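Local coordinates for protein TatD-related deoxyribonuclease (Thermotoga maritima, PDB 1J6O) that probably hydrolyses ester bonds of DNA as a metal-dependent nuclease of the TatD family, built on a TIM-barrel fold, at residues V14-F25 and V210-L218. Numbering follows the deposited sequence.
Sequences VDTHAHLHFHQF and VLETDCPFL
The Phe22 ring meets Phe217 CZ at its edge, Phe22 CE2 to Phe217 CZ 3.7 Å, and carries His19 CB over the centre of one face. The Phe22 and Phe217 planes are oblique to each other, at 69°, and with the His19 ring they form an aromatic cluster. Phe25 turns its edge to Cys215 CB and Pro216 N, while Leu20 CD2 covers the centre of one face. Pro216, after a cis peptide bond, sets its CD against Phe22 CD2 and its CB against Phe25 CE2. The edge of the His19 ring faces Asp214: NE2 donates to OD1 (2.9 Å), close to the ring plane and nearly along the carboxylate C-O bond, and His19 ND1 is held by the carbonyl of Val47. The same OD1 lies 3.2 Å from His17 CD2, with the His17 ring at 77° to the carboxylate; His17 NE2 bonds to Glu103.

Asp15, beside helix 233-244, holds its CG anti to the backbone N (chi1 -175°), which carries the carboxylate across to Thr213. OD2 takes a very short bond from Thr213 OG1 (2.5 Å), and OD1 accepts Thr213 N and His17 N from opposite faces of its plane, the latter closing an Asx turn. An alanine here would remove all three bonds, and is likely to leave Thr213 N and His17 N without their acceptor and the turn carrying His17 less firmly set. Thr16 N and OG1 both grip Leu211 O, and one water bridges Val14 O to Leu211 N, so the first and last strands of the barrel are joined here. His17, His19 and Asp214 are predicted ligands of one divalent metal, with Glu103; Asp15 thus looks like a second-shell residue that positions His17, and the direct His19 NE2 to Asp214 OD1 bond is one that a bound metal would probably replace.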
loop_
_atom_site.group_PDB
_atom_site.type_symbol
_atom_site.label_atom_id
_atom_site.label_comp_id
_atom_site.label_asym_id
_atom_site.label_seq_id
_atom_site.Cartn_x
_atom_site.Cartn_y
_atom_site.Cartn_z
ATOM N N VAL A 14 -4.125 4.395 10.149
ATOM C CA VAL A 14 -4.759 3.860 8.945
ATOM C C VAL A 14 -3.796 2.851 8.338
ATOM O O VAL A 14 -2.597 3.138 8.224
ATOM C CB VAL A 14 -5.010 4.952 7.881
ATOM C CG1 VAL A 14 -5.486 4.287 6.559
ATOM C CG2 VAL A 14 -6.065 5.945 8.399
ATOM N N ASP A 15 -4.281 1.657 8.009
ATOM C CA ASP A 15 -3.385 0.652 7.397
ATOM C C ASP A 15 -3.655 0.791 5.906
ATOM O O ASP A 15 -4.709 0.361 5.425
ATOM C CB ASP A 15 -3.753 -0.773 7.819
ATOM C CG ASP A 15 -2.764 -1.811 7.296
ATOM O OD1 ASP A 15 -1.941 -1.489 6.397
ATOM O OD2 ASP A 15 -2.836 -2.957 7.789
ATOM N N THR A 16 -2.710 1.355 5.162
ATOM C CA THR A 16 -2.908 1.535 3.710
ATOM C C THR A 16 -2.564 0.338 2.826
ATOM O O THR A 16 -2.612 0.441 1.591
ATOM C CB THR A 16 -2.117 2.763 3.181
ATOM O OG1 THR A 16 -0.723 2.554 3.428
ATOM C CG2 THR A 16 -2.557 4.052 3.878
ATOM N N HIS A 17 -2.227 -0.801 3.431
ATOM C CA HIS A 17 -1.899 -1.957 2.619
ATOM C C HIS A 17 -2.139 -3.231 3.399
ATOM O O HIS A 17 -1.236 -3.720 4.083
ATOM C CB HIS A 17 -0.420 -1.890 2.173
ATOM C CG HIS A 17 -0.128 -2.651 0.916
ATOM N ND1 HIS A 17 -0.050 -2.040 -0.318
ATOM C CD2 HIS A 17 0.107 -3.966 0.699
ATOM C CE1 HIS A 17 0.229 -2.949 -1.241
ATOM N NE2 HIS A 17 0.330 -4.125 -0.649
ATOM N N ALA A 18 -3.341 -3.789 3.293
ATOM C CA ALA A 18 -3.643 -5.021 4.014
ATOM C C ALA A 18 -4.145 -6.126 3.048
ATOM O O ALA A 18 -4.577 -5.817 1.949
ATOM C CB ALA A 18 -4.703 -4.725 5.017
ATOM N N HIS A 19 -4.073 -7.396 3.462
ATOM C CA HIS A 19 -4.546 -8.522 2.632
ATOM C C HIS A 19 -5.328 -9.388 3.624
ATOM O O HIS A 19 -4.982 -10.583 3.857
ATOM C CB HIS A 19 -3.364 -9.357 2.093
ATOM C CG HIS A 19 -2.353 -8.557 1.328
ATOM N ND1 HIS A 19 -2.600 -8.064 0.065
ATOM C CD2 HIS A 19 -1.071 -8.216 1.623
ATOM C CE1 HIS A 19 -1.511 -7.465 -0.393
ATOM N NE2 HIS A 19 -0.567 -7.549 0.532
ATOM N N LEU A 20 -6.395 -8.820 4.172
ATOM C CA LEU A 20 -7.215 -9.526 5.156
ATOM C C LEU A 20 -7.963 -10.725 4.620
ATOM O O LEU A 20 -8.408 -11.590 5.394
ATOM C CB LEU A 20 -8.178 -8.528 5.813
ATOM C CG LEU A 20 -7.472 -7.479 6.687
ATOM C CD1 LEU A 20 -8.402 -6.269 6.962
ATOM C CD2 LEU A 20 -7.044 -8.136 7.988
ATOM N N HIS A 21 -8.075 -10.785 3.302
ATOM C CA HIS A 21 -8.769 -11.883 2.650
ATOM C C HIS A 21 -7.870 -13.092 2.408
ATOM O O HIS A 21 -8.350 -14.116 1.906
ATOM C CB HIS A 21 -9.393 -11.412 1.331
ATOM C CG HIS A 21 -8.400 -10.837 0.375
ATOM N ND1 HIS A 21 -7.649 -9.713 0.670
ATOM C CD2 HIS A 21 -7.958 -11.288 -0.827
ATOM C CE1 HIS A 21 -6.781 -9.502 -0.306
ATOM N NE2 HIS A 21 -6.946 -10.447 -1.225
ATOM N N PHE A 22 -6.580 -12.994 2.746
ATOM C CA PHE A 22 -5.675 -14.115 2.551
ATOM C C PHE A 22 -6.064 -15.218 3.527
ATOM O O PHE A 22 -6.683 -14.949 4.580
ATOM C CB PHE A 22 -4.225 -13.703 2.768
ATOM C CG PHE A 22 -3.617 -12.951 1.601
ATOM C CD1 PHE A 22 -4.404 -12.508 0.532
ATOM C CD2 PHE A 22 -2.233 -12.734 1.549
ATOM C CE1 PHE A 22 -3.820 -11.862 -0.581
ATOM C CE2 PHE A 22 -1.652 -12.084 0.432
ATOM C CZ PHE A 22 -2.450 -11.658 -0.621
ATOM N N HIS A 23 -5.712 -16.455 3.181
ATOM C CA HIS A 23 -6.051 -17.585 4.038
ATOM C C HIS A 23 -5.504 -17.557 5.470
ATOM O O HIS A 23 -6.043 -18.248 6.350
ATOM C CB HIS A 23 -5.672 -18.899 3.327
ATOM C CG HIS A 23 -4.230 -19.275 3.451
ATOM N ND1 HIS A 23 -3.706 -19.867 4.582
ATOM C CD2 HIS A 23 -3.204 -19.170 2.572
ATOM C CE1 HIS A 23 -2.420 -20.113 4.393
ATOM N NE2 HIS A 23 -2.090 -19.702 3.181
ATOM N N GLN A 24 -4.448 -16.789 5.718
ATOM C CA GLN A 24 -3.895 -16.721 7.068
ATOM C C GLN A 24 -4.891 -16.078 8.054
ATOM O O GLN A 24 -4.719 -16.144 9.253
ATOM C CB GLN A 24 -2.570 -15.941 7.085
ATOM C CG GLN A 24 -1.399 -16.707 6.472
ATOM C CD GLN A 24 -1.341 -16.575 4.977
ATOM O OE1 GLN A 24 -2.164 -15.898 4.366
ATOM N NE2 GLN A 24 -0.352 -17.222 4.366
ATOM N N PHE A 25 -5.951 -15.479 7.541
ATOM C CA PHE A 25 -6.951 -14.843 8.399
ATOM C C PHE A 25 -8.267 -15.629 8.382
ATOM O O PHE A 25 -9.274 -15.137 8.881
ATOM C CB PHE A 25 -7.257 -13.433 7.894
ATOM C CG PHE A 25 -6.188 -12.443 8.206
ATOM C CD1 PHE A 25 -6.026 -11.976 9.513
ATOM C CD2 PHE A 25 -5.290 -12.050 7.224
ATOM C CE1 PHE A 25 -4.940 -11.115 9.841
ATOM C CE2 PHE A 25 -4.217 -11.202 7.519
ATOM C CZ PHE A 25 -4.036 -10.729 8.839
ATOM N N VAL A 210 2.824 7.198 4.772
ATOM C CA VAL A 210 1.572 6.636 5.245
ATOM C C VAL A 210 2.023 5.329 5.888
ATOM O O VAL A 210 3.126 4.838 5.602
ATOM C CB VAL A 210 0.544 6.331 4.155
ATOM C CG1 VAL A 210 -0.102 7.628 3.693
ATOM C CG2 VAL A 210 1.205 5.533 3.017
ATOM N N LEU A 211 1.204 4.784 6.779
ATOM C CA LEU A 211 1.555 3.534 7.453
ATOM C C LEU A 211 0.936 2.347 6.738
ATOM O O LEU A 211 -0.044 2.488 5.987
ATOM C CB LEU A 211 0.989 3.527 8.869
ATOM C CG LEU A 211 1.210 4.753 9.746
ATOM C CD1 LEU A 211 0.247 4.674 10.933
ATOM C CD2 LEU A 211 2.669 4.800 10.222
ATOM N N GLU A 212 1.515 1.174 6.953
ATOM C CA GLU A 212 0.967 -0.011 6.335
ATOM C C GLU A 212 1.504 -1.216 7.093
ATOM O O GLU A 212 2.503 -1.110 7.820
ATOM C CB GLU A 212 1.390 -0.109 4.875
ATOM C CG GLU A 212 2.838 -0.582 4.675
ATOM C CD GLU A 212 3.155 -0.767 3.208
ATOM O OE1 GLU A 212 3.299 0.264 2.534
ATOM O OE2 GLU A 212 3.222 -1.933 2.729
ATOM N N THR A 213 0.804 -2.343 6.973
ATOM C CA THR A 213 1.249 -3.555 7.633
ATOM C C THR A 213 1.620 -4.588 6.579
ATOM O O THR A 213 2.526 -5.387 6.794
ATOM C CB THR A 213 0.143 -4.262 8.467
ATOM O OG1 THR A 213 -0.967 -4.586 7.605
ATOM C CG2 THR A 213 -0.316 -3.401 9.626
ATOM N N ASP A 214 0.941 -4.553 5.433
ATOM C CA ASP A 214 1.168 -5.515 4.372
ATOM C C ASP A 214 0.785 -6.878 5.013
ATOM O O ASP A 214 1.275 -7.939 4.612
ATOM C CB ASP A 214 2.634 -5.529 3.904
ATOM C CG ASP A 214 2.809 -6.235 2.557
ATOM O OD1 ASP A 214 1.800 -6.422 1.819
ATOM O OD2 ASP A 214 3.968 -6.595 2.230
ATOM N N CYS A 215 -0.106 -6.852 6.014
ATOM C CA CYS A 215 -0.510 -8.110 6.673
ATOM C C CYS A 215 -1.045 -9.106 5.625
ATOM O O CYS A 215 -1.738 -8.710 4.688
ATOM C CB CYS A 215 -1.555 -7.833 7.763
ATOM S SG CYS A 215 -3.142 -7.149 7.215
ATOM N N PRO A 216 -0.830 -10.418 5.832
ATOM C CA PRO A 216 -0.135 -11.030 6.979
ATOM C C PRO A 216 1.384 -10.969 6.984
ATOM O O PRO A 216 2.021 -11.495 7.896
ATOM C CB PRO A 216 -0.610 -12.471 6.909
ATOM C CG PRO A 216 -0.539 -12.732 5.383
ATOM C CD PRO A 216 -1.229 -11.446 4.845
ATOM N N PHE A 217 1.974 -10.336 5.987
ATOM C CA PHE A 217 3.432 -10.259 5.917
ATOM C C PHE A 217 4.165 -9.209 6.789
ATOM O O PHE A 217 3.533 -8.299 7.326
ATOM C CB PHE A 217 3.880 -9.962 4.482
ATOM C CG PHE A 217 3.207 -10.777 3.416
ATOM C CD1 PHE A 217 3.226 -12.162 3.447
ATOM C CD2 PHE A 217 2.514 -10.124 2.392
ATOM C CE1 PHE A 217 2.548 -12.914 2.466
ATOM C CE2 PHE A 217 1.845 -10.849 1.424
ATOM C CZ PHE A 217 1.857 -12.250 1.457
ATOM N N LEU A 218 5.475 -9.413 6.930
ATOM C CA LEU A 218 6.354 -8.516 7.662
ATOM C C LEU A 218 5.894 -7.868 8.956
ATOM O O LEU A 218 5.698 -6.636 9.030
ATOM C CB LEU A 218 6.728 -7.398 6.701
ATOM C CG LEU A 218 7.212 -7.846 5.322
ATOM C CD1 LEU A 218 7.212 -6.665 4.319
ATOM C CD2 LEU A 218 8.606 -8.406 5.477
HETATM O O HOH W 1 -1.477 5.597 7.192
#